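Local coordinates for uncharacterized protein MJ0754 (Methanocaldococcus jannaschii, PDB 3Q4N) that is of unknown function but, as a ferritin-like four-helix bundle protein, binds metal and probably houses a dinuclear metal centre, at residues Q11-E17 and K126-I132; A110-L115 and Y161-I166; R144-R148 and I174-E180. All blocks are in the same frame, centred on the assembly; numbering follows the deposited sequence.

Interaction 1. Residues Q11-E17 and K126-I132; sequences QPISEEE and KTDNEDI
Glu17 and Thr127 make the central polar link between the start of helix 15-42 and the turn that leads into helix 130-155. The hydroxyl of Thr127 donates to Glu17 OE2 (OG1 to OE2 2.5 Å) at the anti lone pair of that oxygen, the one turned away from OE1. Glu17 OE2 also takes a weak bond from the backbone N of Asn129. With CG beside its own backbone N (chi1 -82°) and the chain extended beyond, Glu17 carries its carboxylate back over the turn. Two helix starts are thereby tied together. Ser14 and Glu17 form a capping box, the hydroxyl of Ser14 accepting from Glu17 N, while Thr127 makes an ST turn with Asn129 N and Asn129 caps the second helix, its OD1 accepting from the N of Ile132 and, weakly, of Asp131. A weaker link lies at Gln11, whose OE1 receives a long bond from Glu130 N (3.4 Å). Gln11 NE2 lies near Asp131 OD1 without bonding to it; that carboxylate hydrogen-bonds through OD2 to Tyr68 OH. Apolar contact is slight: Ile13 CD1 meets Ile132 CD1 at 3.8 Å, their side chains crossing at about a right angle, and Glu16 CG packs on Lys126 CD.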
loop_
_atom_site.group_PDB
_atom_site.type_symbol
_atom_site.label_atom_id
_atom_site.label_comp_id
_atom_site.label_asym_id
_atom_site.label_seq_id
_atom_site.Cartn_x
_atom_site.Cartn_y
_atom_site.Cartn_z
ATOM N N GLN B 11 3.559 -24.685 -13.461
ATOM C CA GLN B 11 4.224 -23.598 -14.196
ATOM C C GLN B 11 5.454 -22.958 -13.511
ATOM O O GLN B 11 5.840 -23.361 -12.404
ATOM C CB GLN B 11 3.189 -22.529 -14.574
ATOM C CG GLN B 11 2.284 -22.945 -15.722
ATOM C CD GLN B 11 1.140 -21.979 -15.948
ATOM O OE1 GLN B 11 1.328 -20.864 -16.471
ATOM N NE2 GLN B 11 -0.068 -22.408 -15.573
ATOM N N PRO B 12 6.098 -21.986 -14.202
ATOM C CA PRO B 12 7.255 -21.195 -13.694
ATOM C C PRO B 12 7.018 -20.229 -12.471
ATOM O O PRO B 12 6.476 -19.114 -12.633
ATOM C CB PRO B 12 7.711 -20.408 -14.947
ATOM C CG PRO B 12 6.536 -20.486 -15.942
ATOM C CD PRO B 12 5.917 -21.815 -15.666
ATOM N N ILE B 13 7.447 -20.648 -11.273
ATOM C CA ILE B 13 7.332 -19.821 -10.045
ATOM C C ILE B 13 8.653 -19.117 -9.671
ATOM O O ILE B 13 9.719 -19.727 -9.721
ATOM C CB ILE B 13 6.786 -20.640 -8.821
ATOM C CG1 ILE B 13 6.057 -19.733 -7.840
ATOM C CG2 ILE B 13 7.889 -21.402 -8.088
ATOM C CD1 ILE B 13 4.578 -19.646 -8.092
ATOM N N SER B 14 8.565 -17.845 -9.288
ATOM C CA SER B 14 9.727 -17.055 -8.887
ATOM C C SER B 14 9.708 -16.688 -7.405
ATOM O O SER B 14 8.765 -17.008 -6.680
ATOM C CB SER B 14 9.791 -15.773 -9.702
ATOM O OG SER B 14 9.026 -14.752 -9.087
ATOM N N GLU B 15 10.752 -15.984 -6.982
ATOM C CA GLU B 15 10.938 -15.629 -5.578
ATOM C C GLU B 15 9.923 -14.665 -5.018
ATOM O O GLU B 15 9.295 -14.994 -4.016
ATOM C CB GLU B 15 12.364 -15.154 -5.313
ATOM C CG GLU B 15 13.234 -16.235 -4.728
ATOM C CD GLU B 15 12.627 -17.635 -4.899
ATOM O OE1 GLU B 15 12.413 -18.089 -6.053
ATOM O OE2 GLU B 15 12.357 -18.283 -3.865
ATOM N N GLU B 16 9.755 -13.490 -5.634
ATOM C CA GLU B 16 8.668 -12.602 -5.205
ATOM C C GLU B 16 7.281 -13.199 -5.495
ATOM O O GLU B 16 6.386 -13.041 -4.679
ATOM C CB GLU B 16 8.822 -11.101 -5.580
ATOM C CG GLU B 16 8.986 -10.754 -7.051
ATOM C CD GLU B 16 10.413 -11.045 -7.582
ATOM O OE1 GLU B 16 10.909 -12.201 -7.425
ATOM O OE2 GLU B 16 11.038 -10.116 -8.166
ATOM N N GLU B 17 7.115 -13.931 -6.601
ATOM C CA GLU B 17 5.904 -14.758 -6.790
ATOM C C GLU B 17 5.641 -15.638 -5.553
ATOM O O GLU B 17 4.511 -15.678 -5.051
ATOM C CB GLU B 17 6.004 -15.655 -8.038
ATOM C CG GLU B 17 5.655 -15.005 -9.400
ATOM C CD GLU B 17 5.857 -15.962 -10.607
ATOM O OE1 GLU B 17 6.835 -16.744 -10.622
ATOM O OE2 GLU B 17 5.046 -15.927 -11.564
ATOM N N LYS B 126 3.029 -7.993 -10.354
ATOM C CA LYS B 126 4.343 -8.584 -10.215
ATOM C C LYS B 126 4.438 -10.045 -10.691
ATOM O O LYS B 126 5.324 -10.770 -10.221
ATOM C CB LYS B 126 4.787 -8.502 -8.760
ATOM C CG LYS B 126 5.369 -7.172 -8.345
ATOM C CD LYS B 126 6.709 -7.411 -7.634
ATOM C CE LYS B 126 6.696 -6.839 -6.234
ATOM N NZ LYS B 126 5.974 -5.532 -6.218
ATOM N N THR B 127 3.561 -10.485 -11.608
ATOM C CA THR B 127 3.613 -11.887 -12.108
ATOM C C THR B 127 2.993 -12.262 -13.464
ATOM O O THR B 127 1.964 -11.708 -13.874
ATOM C CB THR B 127 3.009 -12.906 -11.086
ATOM O OG1 THR B 127 3.196 -14.234 -11.599
ATOM C CG2 THR B 127 1.494 -12.674 -10.845
ATOM N N ASP B 128 3.596 -13.256 -14.122
ATOM C CA ASP B 128 2.930 -13.918 -15.248
ATOM C C ASP B 128 2.784 -15.437 -15.078
ATOM O O ASP B 128 2.712 -16.164 -16.063
ATOM C CB ASP B 128 3.590 -13.596 -16.607
ATOM C CG ASP B 128 4.234 -12.216 -16.652
ATOM O OD1 ASP B 128 3.519 -11.177 -16.551
ATOM O OD2 ASP B 128 5.475 -12.176 -16.810
ATOM N N ASN B 129 2.737 -15.928 -13.846
ATOM C CA ASN B 129 2.311 -17.316 -13.628
ATOM C C ASN B 129 0.800 -17.397 -13.806
ATOM O O ASN B 129 0.051 -16.968 -12.938
ATOM C CB ASN B 129 2.723 -17.809 -12.236
ATOM C CG ASN B 129 2.249 -19.222 -11.936
ATOM O OD1 ASN B 129 1.091 -19.563 -12.154
ATOM N ND2 ASN B 129 3.148 -20.044 -11.395
ATOM N N GLU B 130 0.347 -17.945 -14.929
ATOM C CA GLU B 130 -1.084 -17.932 -15.251
ATOM C C GLU B 130 -2.047 -18.572 -14.195
ATOM O O GLU B 130 -3.232 -18.236 -14.158
ATOM C CB GLU B 130 -1.317 -18.487 -16.664
ATOM C CG GLU B 130 -2.589 -17.946 -17.344
ATOM C CD GLU B 130 -2.483 -16.471 -17.739
ATOM O OE1 GLU B 130 -1.775 -16.173 -18.729
ATOM O OE2 GLU B 130 -3.118 -15.612 -17.065
ATOM N N ASP B 131 -1.539 -19.464 -13.342
ATOM C CA ASP B 131 -2.305 -20.036 -12.220
ATOM C C ASP B 131 -2.556 -19.014 -11.108
ATOM O O ASP B 131 -3.711 -18.685 -10.774
ATOM C CB ASP B 131 -1.558 -21.227 -11.608
ATOM C CG ASP B 131 -1.691 -22.494 -12.422
ATOM O OD1 ASP B 131 -2.447 -22.466 -13.426
ATOM O OD2 ASP B 131 -1.033 -23.512 -12.048
ATOM N N ILE B 132 -1.455 -18.549 -10.510
ATOM C CA ILE B 132 -1.463 -17.477 -9.521
ATOM C C ILE B 132 -2.404 -16.392 -9.978
ATOM O O ILE B 132 -3.363 -16.096 -9.267
ATOM C CB ILE B 132 -0.056 -16.869 -9.345
ATOM C CG1 ILE B 132 0.820 -17.753 -8.467
ATOM C CG2 ILE B 132 -0.125 -15.515 -8.695
ATOM C CD1 ILE B 132 0.949 -19.170 -8.947
#

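Interaction 2. Residues A110-L115 and Y161-I166; sequences ATIEDL and YTPQYI
Asp114 reaches out of helix 102-125 into the curve of the 161-166 loop, its CG anti to the backbone N (chi1 -172°), and both carboxylate oxygens are gripped there. Asp114 OD1 accepts from two successive amides: Ile166 N, 3.1 Å from Asp114 OD1, approaches nearly in line with the C-O bond, while Tyr165 N, 3.2 Å from it, comes from the syn side, well out of the carboxylate plane. Asp114 OD2 uses its syn lone pair for Gln164 N at 2.8 Å. It also lies in the plane of the Tyr161 ring, at the edge, 2.7 Å from Tyr161 OH; carboxylate and ring stand almost perpendicular, 81° apart. Tyr161 OH is also 2.8 Å from Gln164 OE1. Two rings flank this carboxylate. Ala110 CB sits over the centre of one face of Tyr161 in a CH-pi contact, and Leu115 CD1 covers Tyr165, offset toward the rim, with Gln164 CB on the opposite face. Beyond the loop, Tyr171 packs on Tyr161, Pro163 and Ile166, and Lys86 of the second subunit bonds to Gln164 O. Asp114 thus accepts from three consecutive loop amides and fastens the connection between helices 130-155 and 168-175 to helix 102-125 of the ferritin-like four-helix bundle.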
loop_
_atom_site.group_PDB
_atom_site.type_symbol
_atom_site.label_atom_id
_atom_site.label_comp_id
_atom_site.label_asym_id
_atom_site.label_seq_id
_atom_site.Cartn_x
_atom_site.Cartn_y
_atom_site.Cartn_z
ATOM N N ALA B 110 -14.403 -2.191 5.494
ATOM C CA ALA B 110 -14.111 -1.485 4.260
ATOM C C ALA B 110 -12.627 -1.385 4.039
ATOM O O ALA B 110 -12.148 -1.630 2.927
ATOM C CB ALA B 110 -14.703 -0.116 4.291
ATOM N N THR B 111 -11.912 -1.069 5.114
ATOM C CA THR B 111 -10.491 -0.740 5.049
ATOM C C THR B 111 -9.611 -1.943 4.743
ATOM O O THR B 111 -8.575 -1.810 4.099
ATOM C CB THR B 111 -10.018 -0.130 6.369
ATOM O OG1 THR B 111 -10.848 1.000 6.716
ATOM C CG2 THR B 111 -8.560 0.290 6.264
ATOM N N ILE B 112 -10.011 -3.113 5.222
ATOM C CA ILE B 112 -9.256 -4.330 4.983
ATOM C C ILE B 112 -9.372 -4.686 3.493
ATOM O O ILE B 112 -8.409 -5.117 2.832
ATOM C CB ILE B 112 -9.787 -5.453 5.884
ATOM C CG1 ILE B 112 -9.368 -5.190 7.322
ATOM C CG2 ILE B 112 -9.278 -6.825 5.445
ATOM C CD1 ILE B 112 -10.387 -5.694 8.364
ATOM N N GLU B 113 -10.570 -4.467 2.979
ATOM C CA GLU B 113 -10.887 -4.744 1.609
ATOM C C GLU B 113 -10.222 -3.736 0.655
ATOM O O GLU B 113 -9.858 -4.062 -0.480
ATOM C CB GLU B 113 -12.410 -4.761 1.483
ATOM C CG GLU B 113 -13.069 -5.841 2.352
ATOM C CD GLU B 113 -12.754 -7.262 1.876
ATOM O OE1 GLU B 113 -11.961 -7.431 0.928
ATOM O OE2 GLU B 113 -13.284 -8.229 2.449
ATOM N N ASP B 114 -10.067 -2.507 1.135
ATOM C CA ASP B 114 -9.371 -1.439 0.413
ATOM C C ASP B 114 -7.907 -1.868 0.209
ATOM O O ASP B 114 -7.379 -1.904 -0.916
ATOM C CB ASP B 114 -9.470 -0.162 1.254
ATOM C CG ASP B 114 -8.957 1.071 0.541
ATOM O OD1 ASP B 114 -8.246 0.962 -0.497
ATOM O OD2 ASP B 114 -9.264 2.170 1.048
ATOM N N LEU B 115 -7.282 -2.220 1.326
ATOM C CA LEU B 115 -5.957 -2.747 1.345
ATOM C C LEU B 115 -5.903 -4.091 0.634
ATOM O O LEU B 115 -4.853 -4.502 0.140
ATOM C CB LEU B 115 -5.519 -2.909 2.785
ATOM C CG LEU B 115 -4.047 -3.253 2.936
ATOM C CD1 LEU B 115 -3.190 -2.495 1.935
ATOM C CD2 LEU B 115 -3.610 -2.903 4.339
ATOM N N TYR B 161 -17.352 6.146 2.762
ATOM C CA TYR B 161 -15.939 5.780 2.848
ATOM C C TYR B 161 -15.105 6.397 1.732
ATOM O O TYR B 161 -15.581 6.506 0.591
ATOM C CB TYR B 161 -15.792 4.269 2.781
ATOM C CG TYR B 161 -14.374 3.792 2.975
ATOM C CD1 TYR B 161 -13.768 3.832 4.230
ATOM C CD2 TYR B 161 -13.639 3.301 1.905
ATOM C CE1 TYR B 161 -12.477 3.391 4.407
ATOM C CE2 TYR B 161 -12.354 2.861 2.071
ATOM C CZ TYR B 161 -11.775 2.907 3.321
ATOM O OH TYR B 161 -10.483 2.461 3.476
ATOM N N THR B 162 -13.863 6.778 2.033
ATOM C CA THR B 162 -12.957 7.132 0.940
ATOM C C THR B 162 -11.782 6.194 0.878
ATOM O O THR B 162 -11.129 5.954 1.888
ATOM C CB THR B 162 -12.456 8.591 0.971
ATOM O OG1 THR B 162 -13.223 9.339 1.914
ATOM C CG2 THR B 162 -12.594 9.243 -0.452
ATOM N N PRO B 163 -11.511 5.657 -0.313
ATOM C CA PRO B 163 -10.360 4.835 -0.614
ATOM C C PRO B 163 -9.074 5.434 -0.058
ATOM O O PRO B 163 -8.965 6.647 0.050
ATOM C CB PRO B 163 -10.322 4.856 -2.145
ATOM C CG PRO B 163 -11.265 5.945 -2.559
ATOM C CD PRO B 163 -12.305 5.906 -1.520
ATOM N N GLN B 164 -8.119 4.589 0.316
ATOM C CA GLN B 164 -6.847 5.051 0.859
ATOM C C GLN B 164 -5.738 4.421 0.069
ATOM O O GLN B 164 -4.640 4.966 -0.013
ATOM C CB GLN B 164 -6.702 4.652 2.326
ATOM C CG GLN B 164 -7.795 5.191 3.231
ATOM C CD GLN B 164 -7.854 4.494 4.596
ATOM O OE1 GLN B 164 -8.166 3.312 4.691
ATOM N NE2 GLN B 164 -7.573 5.240 5.655
ATOM N N TYR B 165 -6.040 3.265 -0.517
ATOM C CA TYR B 165 -5.039 2.436 -1.163
ATOM C C TYR B 165 -5.365 2.191 -2.602
ATOM O O TYR B 165 -4.457 2.156 -3.431
ATOM C CB TYR B 165 -4.909 1.110 -0.432
ATOM C CG TYR B 165 -4.644 1.302 1.042
ATOM C CD1 TYR B 165 -3.493 1.965 1.471
ATOM C CD2 TYR B 165 -5.545 0.833 2.006
ATOM C CE1 TYR B 165 -3.233 2.155 2.817
ATOM C CE2 TYR B 165 -5.293 1.014 3.360
ATOM C CZ TYR B 165 -4.131 1.684 3.759
ATOM O OH TYR B 165 -3.852 1.893 5.096
ATOM N N ILE B 166 -6.648 2.001 -2.904
ATOM C CA ILE B 166 -7.081 1.930 -4.313
ATOM C C ILE B 166 -7.403 3.336 -4.810
ATOM O O ILE B 166 -7.548 4.243 -3.998
ATOM C CB ILE B 166 -8.279 0.989 -4.535
ATOM C CG1 ILE B 166 -9.431 1.363 -3.605
ATOM C CG2 ILE B 166 -7.844 -0.450 -4.340
ATOM C CD1 ILE B 166 -10.778 0.927 -4.100
#

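Interaction 3. Residues R144-R148 and I174-E180; sequences RNHMR and IISSSTE
Arg148 and Glu180 meet where the last modelled residues of the chain fold back over helix 130-155, and the arginine can be followed outward. From CB, CG leaves beside the backbone N (chi1 -60°) and the chain then runs extended as far as NE, crossing Ile174 at about a right angle. CG comes within 4.2 Å of Ile174 CG2, a methyl that also rests on Met147 CG. One step on, CD lies 3.6 Å from both Ile174 O and Ser177 O, which approach it from the same side. NE then donates to Ile174 O at 2.8 Å in a nearly straight bond; the oxygen lies in the guanidinium plane, the donor above the carbonyl plane. Together with the bonds at the tip, this one holds the guanidinium in its orientation; Ser178 O lies over the centre of one face and Arg144 O toward the rim of the other. At the tip, NH1 makes weak bonds to Glu180 OE2 and, within its own helix, to Asn145 OD1. NH2 forms a salt bridge with the same oxygen, Glu180 OE2, at a modelled length too short to be relied on; the carboxylate plane is turned 69° from that of the guanidinium. The other oxygen, Glu180 OE1, offers its syn lone pair to Arg144 NE at 3.3 Å, the two planes nearly coplanar (23°). The two arginines and Glu180 make a salt-bridge network spanning successive turns of one helix face. Asn145 adds a weak bond from Glu180 N to its OD1, and Arg144 CD packs on Ile174 CG1. In the fold, the end of helix 168-175 and its tail lie against the flank of helix 130-155, whose His146 faces inward toward His57 of helix 45-68.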
loop_
_atom_site.group_PDB
_atom_site.type_symbol
_atom_site.label_atom_id
_atom_site.label_comp_id
_atom_site.label_asym_id
_atom_site.label_seq_id
_atom_site.Cartn_x
_atom_site.Cartn_y
_atom_site.Cartn_z
ATOM N N ARG B 144 -14.072 -7.209 -4.034
ATOM C CA ARG B 144 -14.875 -6.100 -4.522
ATOM C C ARG B 144 -16.300 -6.160 -3.956
ATOM O O ARG B 144 -16.864 -5.130 -3.562
ATOM C CB ARG B 144 -14.867 -6.068 -6.048
ATOM C CG ARG B 144 -13.539 -5.585 -6.643
ATOM C CD ARG B 144 -13.687 -5.080 -8.087
ATOM N NE ARG B 144 -13.539 -6.121 -9.115
ATOM C CZ ARG B 144 -12.479 -6.232 -9.917
ATOM N NH1 ARG B 144 -11.466 -5.372 -9.811
ATOM N NH2 ARG B 144 -12.428 -7.204 -10.829
ATOM N N ASN B 145 -16.853 -7.373 -3.890
ATOM C CA ASN B 145 -18.148 -7.619 -3.283
ATOM C C ASN B 145 -18.225 -7.273 -1.819
ATOM O O ASN B 145 -19.265 -6.810 -1.332
ATOM C CB ASN B 145 -18.535 -9.072 -3.458
ATOM C CG ASN B 145 -19.515 -9.258 -4.576
ATOM O OD1 ASN B 145 -19.211 -8.937 -5.726
ATOM N ND2 ASN B 145 -20.715 -9.749 -4.254
ATOM N N HIS B 146 -17.134 -7.512 -1.108
ATOM C CA HIS B 146 -17.082 -7.156 0.304
ATOM C C HIS B 146 -17.138 -5.633 0.504
ATOM O O HIS B 146 -17.891 -5.130 1.348
ATOM C CB HIS B 146 -15.852 -7.771 0.973
ATOM C CG HIS B 146 -15.789 -9.266 0.865
ATOM N ND1 HIS B 146 -14.601 -9.956 0.743
ATOM C CD2 HIS B 146 -16.767 -10.200 0.834
ATOM C CE1 HIS B 146 -14.855 -11.250 0.647
ATOM N NE2 HIS B 146 -16.160 -11.422 0.704
ATOM N N MET B 147 -16.338 -4.915 -0.278
ATOM C CA MET B 147 -16.411 -3.476 -0.344
ATOM C C MET B 147 -17.873 -3.002 -0.435
ATOM O O MET B 147 -18.360 -2.254 0.423
ATOM C CB MET B 147 -15.649 -3.017 -1.576
ATOM C CG MET B 147 -15.459 -1.534 -1.690
ATOM S SD MET B 147 -13.936 -1.027 -0.880
ATOM C CE MET B 147 -14.537 -0.744 0.780
ATOM N N ARG B 148 -18.575 -3.451 -1.467
ATOM C CA ARG B 148 -19.952 -3.034 -1.669
ATOM C C ARG B 148 -20.802 -3.427 -0.484
ATOM O O ARG B 148 -21.633 -2.639 -0.024
ATOM C CB ARG B 148 -20.532 -3.639 -2.935
ATOM C CG ARG B 148 -19.777 -3.248 -4.158
ATOM C CD ARG B 148 -20.497 -3.684 -5.406
ATOM N NE ARG B 148 -19.530 -3.816 -6.484
ATOM C CZ ARG B 148 -18.958 -4.958 -6.835
ATOM N NH1 ARG B 148 -19.279 -6.091 -6.212
ATOM N NH2 ARG B 148 -18.075 -4.965 -7.826
ATOM N N ILE B 174 -16.291 0.661 -8.793
ATOM C CA ILE B 174 -16.641 -0.528 -7.996
ATOM C C ILE B 174 -18.044 -0.428 -7.405
ATOM O O ILE B 174 -18.833 -1.356 -7.524
ATOM C CB ILE B 174 -15.622 -0.793 -6.845
ATOM C CG1 ILE B 174 -14.364 -1.487 -7.377
ATOM C CG2 ILE B 174 -16.229 -1.648 -5.721
ATOM C CD1 ILE B 174 -13.101 -0.640 -7.376
ATOM N N ILE B 175 -18.352 0.699 -6.774
ATOM C CA ILE B 175 -19.621 0.825 -6.065
ATOM C C ILE B 175 -20.817 1.046 -6.988
ATOM O O ILE B 175 -21.911 0.576 -6.706
ATOM C CB ILE B 175 -19.578 1.901 -4.956
ATOM C CG1 ILE B 175 -19.503 3.312 -5.546
ATOM C CG2 ILE B 175 -18.426 1.626 -4.006
ATOM C CD1 ILE B 175 -19.294 4.409 -4.500
ATOM N N SER B 176 -20.613 1.742 -8.097
ATOM C CA SER B 176 -21.720 2.044 -8.990
ATOM C C SER B 176 -21.894 0.938 -10.019
ATOM O O SER B 176 -22.113 1.194 -11.198
ATOM C CB SER B 176 -21.520 3.412 -9.635
ATOM O OG SER B 176 -20.153 3.609 -9.936
ATOM N N SER B 177 -21.793 -0.298 -9.547
ATOM C CA SER B 177 -22.038 -1.500 -10.346
ATOM C C SER B 177 -22.534 -2.583 -9.388
ATOM O O SER B 177 -22.402 -2.426 -8.179
ATOM C CB SER B 177 -20.758 -1.942 -11.065
ATOM O OG SER B 177 -19.680 -2.142 -10.159
ATOM N N SER B 178 -23.103 -3.670 -9.902
ATOM C CA SER B 178 -23.750 -4.650 -9.017
ATOM C C SER B 178 -22.915 -5.918 -8.802
ATOM O O SER B 178 -21.830 -6.047 -9.374
ATOM C CB SER B 178 -25.197 -4.960 -9.469
ATOM O OG SER B 178 -25.241 -5.826 -10.594
ATOM N N THR B 179 -23.439 -6.831 -7.977
ATOM C CA THR B 179 -22.748 -8.052 -7.513
ATOM C C THR B 179 -22.326 -9.069 -8.597
ATOM O O THR B 179 -23.142 -9.510 -9.413
ATOM C CB THR B 179 -23.582 -8.735 -6.395
ATOM O OG1 THR B 179 -23.292 -8.094 -5.148
ATOM C CG2 THR B 179 -23.297 -10.247 -6.283
ATOM N N GLU B 180 -21.045 -9.440 -8.576
ATOM C CA GLU B 180 -20.426 -10.234 -9.639
ATOM C C GLU B 180 -20.683 -11.726 -9.496
ATOM O O GLU B 180 -20.551 -12.277 -8.412
ATOM C CB GLU B 180 -18.922 -9.963 -9.670
ATOM C CG GLU B 180 -18.550 -8.584 -10.250
ATOM C CD GLU B 180 -17.525 -7.814 -9.392
ATOM O OE1 GLU B 180 -16.358 -7.601 -9.825
ATOM O OE2 GLU B 180 -17.905 -7.419 -8.270
#

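Overall arrangement
Interaction 1 joins the starts of helices 15-42 and 130-155, interaction 2 joins helix 102-125 to the 161-166 loop, and interaction 3 joins helix 130-155 to the end of helix 168-175 and its tail. Each is partly buried; interaction 2 is nearest the centre of the chain, interaction 1 the most distant. Interactions 1 and 3 share helix 130-155, their centres about 27 Å apart. Interactions 2 and 3 touch, through Met147 and through Glu113 beside His146. Chemistry differs with place: in interaction 1 a glutamate of one capped helix start bonds to the turn before the other, in interaction 2 one buried carboxylate collects loop amides, and in interaction 3 an exposed tail carries ion pairs. Interactions 1 and 2 also meet the second subunit.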